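Local coordinates for cell division control protein 11 (Saccharomyces cerevisiae, PDB 5AR1), which acts as a GTP-binding septin subunit that assembles into filaments of the cortical collar at the mother-bud neck and takes part in cytokinesis, at residues Ile171-Ser176 with Thr227-Ala232; Ile157-Ile162 with Trp200-Tyr205. All coordinates share one frame; numbering follows the deposited sequence.

Contact 1: residues Ile171-Ser176 with Thr227-Ala232; sequences IIPVIS and TLLPFA
V174 and F231 form a single parallel backbone bridge: I175 N gives a hydrogen bond to F231 O (2.9 Å, 153° at the hydrogen), and F231 N a weak one to P173 O (3.0 Å, 124°). The CA-H of V174 also points at F231 O. Side chains part to two faces. On one, P173 and P230 cross at about a right angle, CB to CB 4.0 Å. Beside them the outer methyl of I175, CD1, lies 3.8 Å from P230 CB, and K190 and I193 of helix 183-199 touch both I175 and P230. In P-loop GTPases a sixth strand commonly runs parallel beside the strand leading into the G4 motif, here predicted at 176-179; residues 230-232, following the cis L229-P230 peptide, are consistent with a remnant of it, paired by one bridge. On the other face, I172 swings CG1 between its backbone N and carbonyl carbon (chi1 72°). Its CD1 thereby reaches the edge of the F231 ring near the ring plane, 3.6 Å from CD2. V174 CG1 lies 3.9 Å from F231 CB. L229 CD1 sits over the centre of one face of the F231 ring, 3.4 Å above its plane, while CB of L228 meets the ring edge in plane.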
ATOM      1  N   ILE A 171       0.132  -2.238   4.525  1.00130.69           N
ATOM      2  CA  ILE A 171       1.180  -1.559   3.745  1.00128.40           C
ATOM      3  C   ILE A 171       1.524  -2.313   2.468  1.00127.60           C
ATOM      4  O   ILE A 171       1.892  -3.481   2.538  1.00123.68           O
ATOM      5  CB  ILE A 171       2.450  -1.212   4.600  1.00132.07           C
ATOM      6  CG1 ILE A 171       2.137  -0.059   5.595  1.00136.02           C
ATOM      7  CG2 ILE A 171       3.672  -0.857   3.710  1.00130.35           C
ATOM      8  CD1 ILE A 171       3.063   0.087   6.717  1.00130.83           C
ATOM      9  N   ILE A 172       1.422  -1.637   1.312  1.00126.46           N
ATOM     10  CA  ILE A 172       1.820  -2.224   0.023  1.00124.87           C
ATOM     11  C   ILE A 172       3.010  -1.374  -0.550  1.00129.00           C
ATOM     12  O   ILE A 172       2.850  -0.172  -0.768  1.00131.87           O
ATOM     13  CB  ILE A 172       0.638  -2.523  -0.979  1.00128.35           C
ATOM     14  CG1 ILE A 172       0.016  -1.280  -1.602  1.00133.52           C
ATOM     15  CG2 ILE A 172      -0.468  -3.373  -0.348  1.00129.46           C
ATOM     16  CD1 ILE A 172       0.326  -1.184  -3.037  1.00146.71           C
ATOM     17  N   PRO A 173       4.242  -1.929  -0.667  1.00123.99           N
ATOM     18  CA  PRO A 173       5.382  -1.099  -1.116  1.00125.26           C
ATOM     19  C   PRO A 173       5.386  -0.736  -2.603  1.00127.12           C
ATOM     20  O   PRO A 173       5.130  -1.595  -3.449  1.00122.82           O
ATOM     21  CB  PRO A 173       6.599  -1.933  -0.721  1.00125.42           C
ATOM     22  CG  PRO A 173       6.121  -3.333  -0.778  1.00126.42           C
ATOM     23  CD  PRO A 173       4.662  -3.327  -0.425  1.00122.54           C
ATOM     24  N   VAL A 174       5.627   0.554  -2.909  1.00126.39           N
ATOM     25  CA  VAL A 174       5.680   1.071  -4.280  1.00127.53           C
ATOM     26  C   VAL A 174       7.008   1.755  -4.513  1.00136.06           C
ATOM     27  O   VAL A 174       7.676   2.113  -3.551  1.00137.02           O
ATOM     28  CB  VAL A 174       4.467   1.933  -4.745  1.00134.14           C
ATOM     29  CG1 VAL A 174       3.148   1.176  -4.617  1.00131.31           C
ATOM     30  CG2 VAL A 174       4.392   3.252  -4.008  1.00139.28           C
ATOM     31  N   ILE A 175       7.416   1.893  -5.781  1.00136.07           N
ATOM     32  CA  ILE A 175       8.685   2.506  -6.154  1.00140.54           C
ATOM     33  C   ILE A 175       8.444   3.766  -6.970  1.00152.33           C
ATOM     34  O   ILE A 175       7.878   3.707  -8.063  1.00152.20           O
ATOM     35  CB  ILE A 175       9.660   1.511  -6.847  1.00141.74           C
ATOM     36  CG1 ILE A 175       9.913   0.262  -5.972  1.00138.23           C
ATOM     37  CG2 ILE A 175      10.987   2.197  -7.205  1.00147.32           C
ATOM     38  CD1 ILE A 175      10.535  -0.951  -6.716  1.00148.41           C
ATOM     39  N   SER A 176       8.880   4.905  -6.422  1.00155.88           N
ATOM     40  CA  SER A 176       8.781   6.225  -7.038  1.00163.18           C
ATOM     41  C   SER A 176       9.848   6.387  -8.129  1.00172.06           C
ATOM     42  O   SER A 176      10.810   5.621  -8.149  1.00169.28           O
ATOM     43  CB  SER A 176       8.963   7.298  -5.975  1.00172.10           C
ATOM     44  OG  SER A 176      10.134   7.039  -5.220  1.00182.90           O
ATOM     45  N   THR A 227       4.365 -11.087  -7.501  1.00104.25           N
ATOM     46  CA  THR A 227       5.577 -11.022  -8.297  1.00103.57           C
ATOM     47  C   THR A 227       5.928  -9.591  -8.697  1.00109.76           C
ATOM     48  O   THR A 227       7.112  -9.256  -8.791  1.00112.41           O
ATOM     49  CB  THR A 227       5.343 -11.946  -9.483  1.00 99.73           C
ATOM     50  OG1 THR A 227       5.862 -13.209  -9.140  1.00 99.96           O
ATOM     51  CG2 THR A 227       5.871 -11.429 -10.802  1.00 92.47           C
ATOM     52  N   LEU A 228       4.903  -8.757  -8.938  1.00105.50           N
ATOM     53  CA  LEU A 228       5.064  -7.373  -9.377  1.00107.01           C
ATOM     54  C   LEU A 228       5.564  -6.445  -8.271  1.00114.04           C
ATOM     55  O   LEU A 228       6.112  -5.374  -8.554  1.00116.35           O
ATOM     56  CB  LEU A 228       3.760  -6.863 -10.017  1.00106.91           C
ATOM     57  CG  LEU A 228       3.207  -7.709 -11.185  1.00108.87           C
ATOM     58  CD1 LEU A 228       1.813  -7.262 -11.576  1.00109.57           C
ATOM     59  CD2 LEU A 228       4.125  -7.679 -12.376  1.00108.22           C
ATOM     60  N   LEU A 229       5.417  -6.889  -7.015  1.00110.70           N
ATOM     61  CA  LEU A 229       5.837  -6.187  -5.801  1.00111.75           C
ATOM     62  C   LEU A 229       7.348  -6.034  -5.714  1.00116.94           C
ATOM     63  O   LEU A 229       8.059  -7.024  -5.979  1.00115.85           O
ATOM     64  CB  LEU A 229       5.353  -6.972  -4.572  1.00110.29           C
ATOM     65  CG  LEU A 229       4.368  -6.335  -3.631  1.00115.47           C
ATOM     66  CD1 LEU A 229       3.541  -5.244  -4.292  1.00116.45           C
ATOM     67  CD2 LEU A 229       3.492  -7.386  -3.032  1.00117.12           C
ATOM     68  N   PRO A 230       7.864  -4.849  -5.271  1.00115.63           N
ATOM     69  CA  PRO A 230       7.158  -3.591  -4.963  1.00116.92           C
ATOM     70  C   PRO A 230       6.644  -2.948  -6.250  1.00123.16           C
ATOM     71  O   PRO A 230       7.406  -2.824  -7.210  1.00125.63           O
ATOM     72  CB  PRO A 230       8.246  -2.719  -4.303  1.00121.19           C
ATOM     73  CG  PRO A 230       9.392  -3.623  -4.040  1.00125.48           C
ATOM     74  CD  PRO A 230       9.315  -4.657  -5.118  1.00119.38           C
ATOM     75  N   PHE A 231       5.350  -2.575  -6.294  1.00118.37           N
ATOM     76  CA  PHE A 231       4.747  -2.002  -7.493  1.00119.06           C
ATOM     77  C   PHE A 231       5.464  -0.773  -8.048  1.00125.67           C
ATOM     78  O   PHE A 231       5.596   0.215  -7.347  1.00127.90           O
ATOM     79  CB  PHE A 231       3.259  -1.695  -7.267  1.00121.31           C
ATOM     80  CG  PHE A 231       2.368  -2.887  -6.993  1.00119.68           C
ATOM     81  CD1 PHE A 231       2.558  -4.092  -7.668  1.00119.49           C
ATOM     82  CD2 PHE A 231       1.283  -2.779  -6.123  1.00122.27           C
ATOM     83  CE1 PHE A 231       1.719  -5.181  -7.431  1.00118.08           C
ATOM     84  CE2 PHE A 231       0.442  -3.872  -5.885  1.00122.37           C
ATOM     85  CZ  PHE A 231       0.669  -5.065  -6.537  1.00117.72           C
ATOM     86  N   ALA A 232       5.945  -0.844  -9.292  1.00123.36           N
ATOM     87  CA  ALA A 232       6.548   0.308  -9.963  1.00128.75           C
ATOM     88  C   ALA A 232       5.415   0.795 -10.858  1.00136.30           C
ATOM     89  O   ALA A 232       5.331   0.429 -12.035  1.00137.02           O
ATOM     90  CB  ALA A 232       7.751  -0.127 -10.785  1.00130.26           C
TER

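Contact 2: residues Ile157-Ile162 with Trp200-Tyr205; sequences IDVEFI and WNLPIY
The indole of W200 meets both methyls of V159: V159 CG2 approaches the ring obliquely, 4.1 Å from W200 CD1, and V159 CG1 lies near W200 CG, the two side chains crossing at about a right angle. The F161 ring meets that of Y145, with I162 CG2 in plane at its edge. L202 carries the middle. Its CD1 is 3.9 Å from V159 CG2 and 3.7 Å from I162 CD1, whereas CD2 packs on V159 O and, at 3.7 Å, on I162 CG1. L202 crosses V159 and I162 each at about a right angle, one leucine bridging two residues a helical turn apart. With chi1 at 69°, I162 directs CG1 against L202, and its extended chi2 carries CD1 on to I204 CD1 at 3.7 Å. P203 CD borders I162 O, 3.7 Å away. The side-chain contacts are apolar, and R163 NH2 hydrogen-bonds W200 O. I162 and I204 both rest on I171 of the neighbouring strand. N201, at positive phi, is the C-prime residue of a Schellman motif ending helix 183-199; the chain then passes helix 156-165 as a loop, on the side of the sheet that carries both helices in this P-loop GTPase fold.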
ATOM      1  N   ILE A 157      14.706   4.317   8.030  1.00174.16           N
ATOM      2  CA  ILE A 157      13.427   5.022   8.192  1.00172.93           C
ATOM      3  C   ILE A 157      12.302   4.274   7.475  1.00166.73           C
ATOM      4  O   ILE A 157      11.208   4.161   8.014  1.00165.48           O
ATOM      5  CB  ILE A 157      13.507   6.518   7.789  1.00181.39           C
ATOM      6  CG1 ILE A 157      13.924   6.722   6.314  1.00180.84           C
ATOM      7  CG2 ILE A 157      14.444   7.258   8.708  1.00187.37           C
ATOM      8  CD1 ILE A 157      12.819   7.220   5.414  1.00187.95           C
ATOM      9  N   ASP A 158      12.583   3.741   6.273  1.00156.75           N
ATOM     10  CA  ASP A 158      11.637   2.950   5.496  1.00149.30           C
ATOM     11  C   ASP A 158      11.311   1.683   6.267  1.00147.27           C
ATOM     12  O   ASP A 158      10.143   1.307   6.336  1.00144.28           O
ATOM     13  CB  ASP A 158      12.208   2.625   4.111  1.00148.53           C
ATOM     14  CG  ASP A 158      12.457   3.827   3.211  1.00162.75           C
ATOM     15  OD1 ASP A 158      11.623   4.769   3.221  1.00163.98           O
ATOM     16  OD2 ASP A 158      13.443   3.792   2.432  1.00170.70           O
ATOM     17  N   VAL A 159      12.326   1.083   6.921  1.00143.72           N
ATOM     18  CA  VAL A 159      12.194  -0.119   7.745  1.00141.92           C
ATOM     19  C   VAL A 159      11.430   0.167   9.034  1.00147.28           C
ATOM     20  O   VAL A 159      10.428  -0.493   9.300  1.00143.39           O
ATOM     21  CB  VAL A 159      13.562  -0.811   7.995  1.00147.30           C
ATOM     22  CG1 VAL A 159      13.540  -1.714   9.235  1.00148.79           C
ATOM     23  CG2 VAL A 159      13.995  -1.596   6.769  1.00143.01           C
ATOM     24  N   GLU A 160      11.885   1.156   9.813  1.00151.10           N
ATOM     25  CA  GLU A 160      11.246   1.519  11.088  1.00155.48           C
ATOM     26  C   GLU A 160       9.818   2.006  10.937  1.00161.18           C
ATOM     27  O   GLU A 160       9.024   1.804  11.853  1.00162.38           O
ATOM     28  CB  GLU A 160      12.079   2.510  11.905  1.00162.88           C
ATOM     29  CG  GLU A 160      12.601   1.877  13.184  1.00178.64           C
ATOM     30  CD  GLU A 160      11.541   1.293  14.106  1.00201.61           C
ATOM     31  OE1 GLU A 160      10.667   2.055  14.576  1.00204.99           O
ATOM     32  OE2 GLU A 160      11.586   0.068  14.356  1.00198.70           O
ATOM     33  N   PHE A 161       9.473   2.594   9.777  1.00158.23           N
ATOM     34  CA  PHE A 161       8.114   3.035   9.542  1.00159.53           C
ATOM     35  C   PHE A 161       7.204   1.839   9.352  1.00159.85           C
ATOM     36  O   PHE A 161       6.215   1.711  10.070  1.00161.88           O
ATOM     37  CB  PHE A 161       7.989   3.981   8.327  1.00162.43           C
ATOM     38  CG  PHE A 161       6.568   4.483   8.135  1.00166.80           C
ATOM     39  CD1 PHE A 161       5.640   3.747   7.392  1.00166.41           C
ATOM     40  CD2 PHE A 161       6.138   5.660   8.751  1.00176.30           C
ATOM     41  CE1 PHE A 161       4.310   4.182   7.265  1.00169.10           C
ATOM     42  CE2 PHE A 161       4.815   6.105   8.604  1.00181.16           C
ATOM     43  CZ  PHE A 161       3.911   5.356   7.867  1.00174.60           C
ATOM     44  N   ILE A 162       7.515   0.979   8.383  1.00151.28           N
ATOM     45  CA  ILE A 162       6.618  -0.108   8.059  1.00147.57           C
ATOM     46  C   ILE A 162       6.551  -1.200   9.159  1.00151.16           C
ATOM     47  O   ILE A 162       5.553  -1.912   9.165  1.00149.45           O
ATOM     48  CB  ILE A 162       6.831  -0.693   6.621  1.00146.71           C
ATOM     49  CG1 ILE A 162       8.140  -1.461   6.445  1.00145.02           C
ATOM     50  CG2 ILE A 162       6.703   0.415   5.564  1.00150.63           C
ATOM     51  CD1 ILE A 162       8.552  -1.587   5.005  1.00147.66           C
ATOM     52  N   TRP A 200      13.966  -8.108   7.832  1.00120.77           N
ATOM     53  CA  TRP A 200      13.432  -7.362   8.963  1.00123.51           C
ATOM     54  C   TRP A 200      11.985  -7.751   9.263  1.00128.70           C
ATOM     55  O   TRP A 200      11.292  -7.020   9.978  1.00130.70           O
ATOM     56  CB  TRP A 200      13.633  -5.840   8.758  1.00122.52           C
ATOM     57  CG  TRP A 200      15.076  -5.492   8.592  1.00125.96           C
ATOM     58  CD1 TRP A 200      15.736  -5.273   7.417  1.00127.32           C
ATOM     59  CD2 TRP A 200      16.080  -5.587   9.604  1.00130.92           C
ATOM     60  NE1 TRP A 200      17.087  -5.163   7.645  1.00130.35           N
ATOM     61  CE2 TRP A 200      17.328  -5.363   8.979  1.00135.61           C
ATOM     62  CE3 TRP A 200      16.044  -5.820  10.989  1.00136.24           C
ATOM     63  CZ2 TRP A 200      18.527  -5.350   9.692  1.00140.19           C
ATOM     64  CZ3 TRP A 200      17.235  -5.813  11.695  1.00143.02           C
ATOM     65  CH2 TRP A 200      18.459  -5.600  11.043  1.00144.98           C
ATOM     66  N   ASN A 201      11.538  -8.918   8.737  1.00124.18           N
ATOM     67  CA  ASN A 201      10.176  -9.446   8.882  1.00123.32           C
ATOM     68  C   ASN A 201       9.172  -8.290   8.830  1.00130.37           C
ATOM     69  O   ASN A 201       8.498  -7.985   9.824  1.00133.38           O
ATOM     70  CB  ASN A 201      10.034 -10.255  10.175  1.00121.79           C
ATOM     71  CG  ASN A 201      10.618 -11.643  10.166  1.00135.60           C
ATOM     72  OD1 ASN A 201      11.206 -12.066  11.156  1.00118.15           O
ATOM     73  ND2 ASN A 201      10.445 -12.410   9.083  1.00134.83           N
ATOM     74  N   LEU A 202       9.159  -7.568   7.702  1.00125.68           N
ATOM     75  CA  LEU A 202       8.312  -6.392   7.631  1.00125.65           C
ATOM     76  C   LEU A 202       6.890  -6.779   7.269  1.00127.85           C
ATOM     77  O   LEU A 202       6.671  -7.521   6.317  1.00122.44           O
ATOM     78  CB  LEU A 202       8.907  -5.285   6.754  1.00124.71           C
ATOM     79  CG  LEU A 202      10.240  -4.731   7.295  1.00132.04           C
ATOM     80  CD1 LEU A 202      11.034  -4.016   6.229  1.00131.56           C
ATOM     81  CD2 LEU A 202      10.053  -3.892   8.522  1.00135.70           C
ATOM     82  N   PRO A 203       5.925  -6.403   8.136  1.00128.91           N
ATOM     83  CA  PRO A 203       4.540  -6.813   7.896  1.00127.86           C
ATOM     84  C   PRO A 203       3.862  -5.989   6.796  1.00130.70           C
ATOM     85  O   PRO A 203       3.278  -4.926   7.053  1.00134.84           O
ATOM     86  CB  PRO A 203       3.900  -6.715   9.276  1.00134.14           C
ATOM     87  CG  PRO A 203       4.741  -5.757  10.036  1.00141.59           C
ATOM     88  CD  PRO A 203       6.047  -5.576   9.357  1.00134.98           C
ATOM     89  N   ILE A 204       3.966  -6.504   5.554  1.00120.53           N
ATOM     90  CA  ILE A 204       3.451  -5.946   4.314  1.00117.55           C
ATOM     91  C   ILE A 204       2.206  -6.730   3.914  1.00121.15           C
ATOM     92  O   ILE A 204       2.105  -7.888   4.317  1.00121.34           O
ATOM     93  CB  ILE A 204       4.651  -6.052   3.311  1.00119.13           C
ATOM     94  CG1 ILE A 204       5.165  -4.659   2.970  1.00122.25           C
ATOM     95  CG2 ILE A 204       4.454  -6.944   2.019  1.00115.18           C
ATOM     96  CD1 ILE A 204       5.804  -3.952   4.155  1.00146.69           C
ATOM     97  N   TYR A 205       1.239  -6.122   3.163  1.00118.45           N
ATOM     98  CA  TYR A 205       0.038  -6.848   2.699  1.00118.30           C
ATOM     99  C   TYR A 205       0.515  -7.661   1.550  1.00123.45           C
ATOM    100  O   TYR A 205       0.884  -7.091   0.520  1.00123.46           O
ATOM    101  CB  TYR A 205      -1.077  -5.904   2.221  1.00120.85           C
ATOM    102  CG  TYR A 205      -2.366  -6.597   1.818  1.00121.98           C
ATOM    103  CD1 TYR A 205      -3.335  -6.913   2.761  1.00125.78           C
ATOM    104  CD2 TYR A 205      -2.623  -6.925   0.489  1.00121.41           C
ATOM    105  CE1 TYR A 205      -4.529  -7.528   2.400  1.00126.55           C
ATOM    106  CE2 TYR A 205      -3.816  -7.548   0.112  1.00123.32           C
ATOM    107  CZ  TYR A 205      -4.778  -7.827   1.072  1.00133.14           C
ATOM    108  OH  TYR A 205      -5.959  -8.445   0.735  1.00134.66           O
TER

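In the fold
From the N terminus, the chain of this septin GTPase domain passes through helix 156-165, strand 171-175, helix 183-199, the loop 200-205 and helix 218-228. Contact 2 closes the first loop, from helix 156-165 to 200-205; contact 1 opens inside it at 171-176 and closes only at 227-232, so the two cross rather than nest. Their centres lie 13 Å apart, and strand 171-175 joins them: I171 O receives a probable hydrogen bond from Y205 N, and I204 packs on P173. Contact 2 thus ties helix 156-165 to the exit of helix 183-199 near the strand's start, while contact 1 sets 230-232 beside P173-I175, just before the predicted G4 motif.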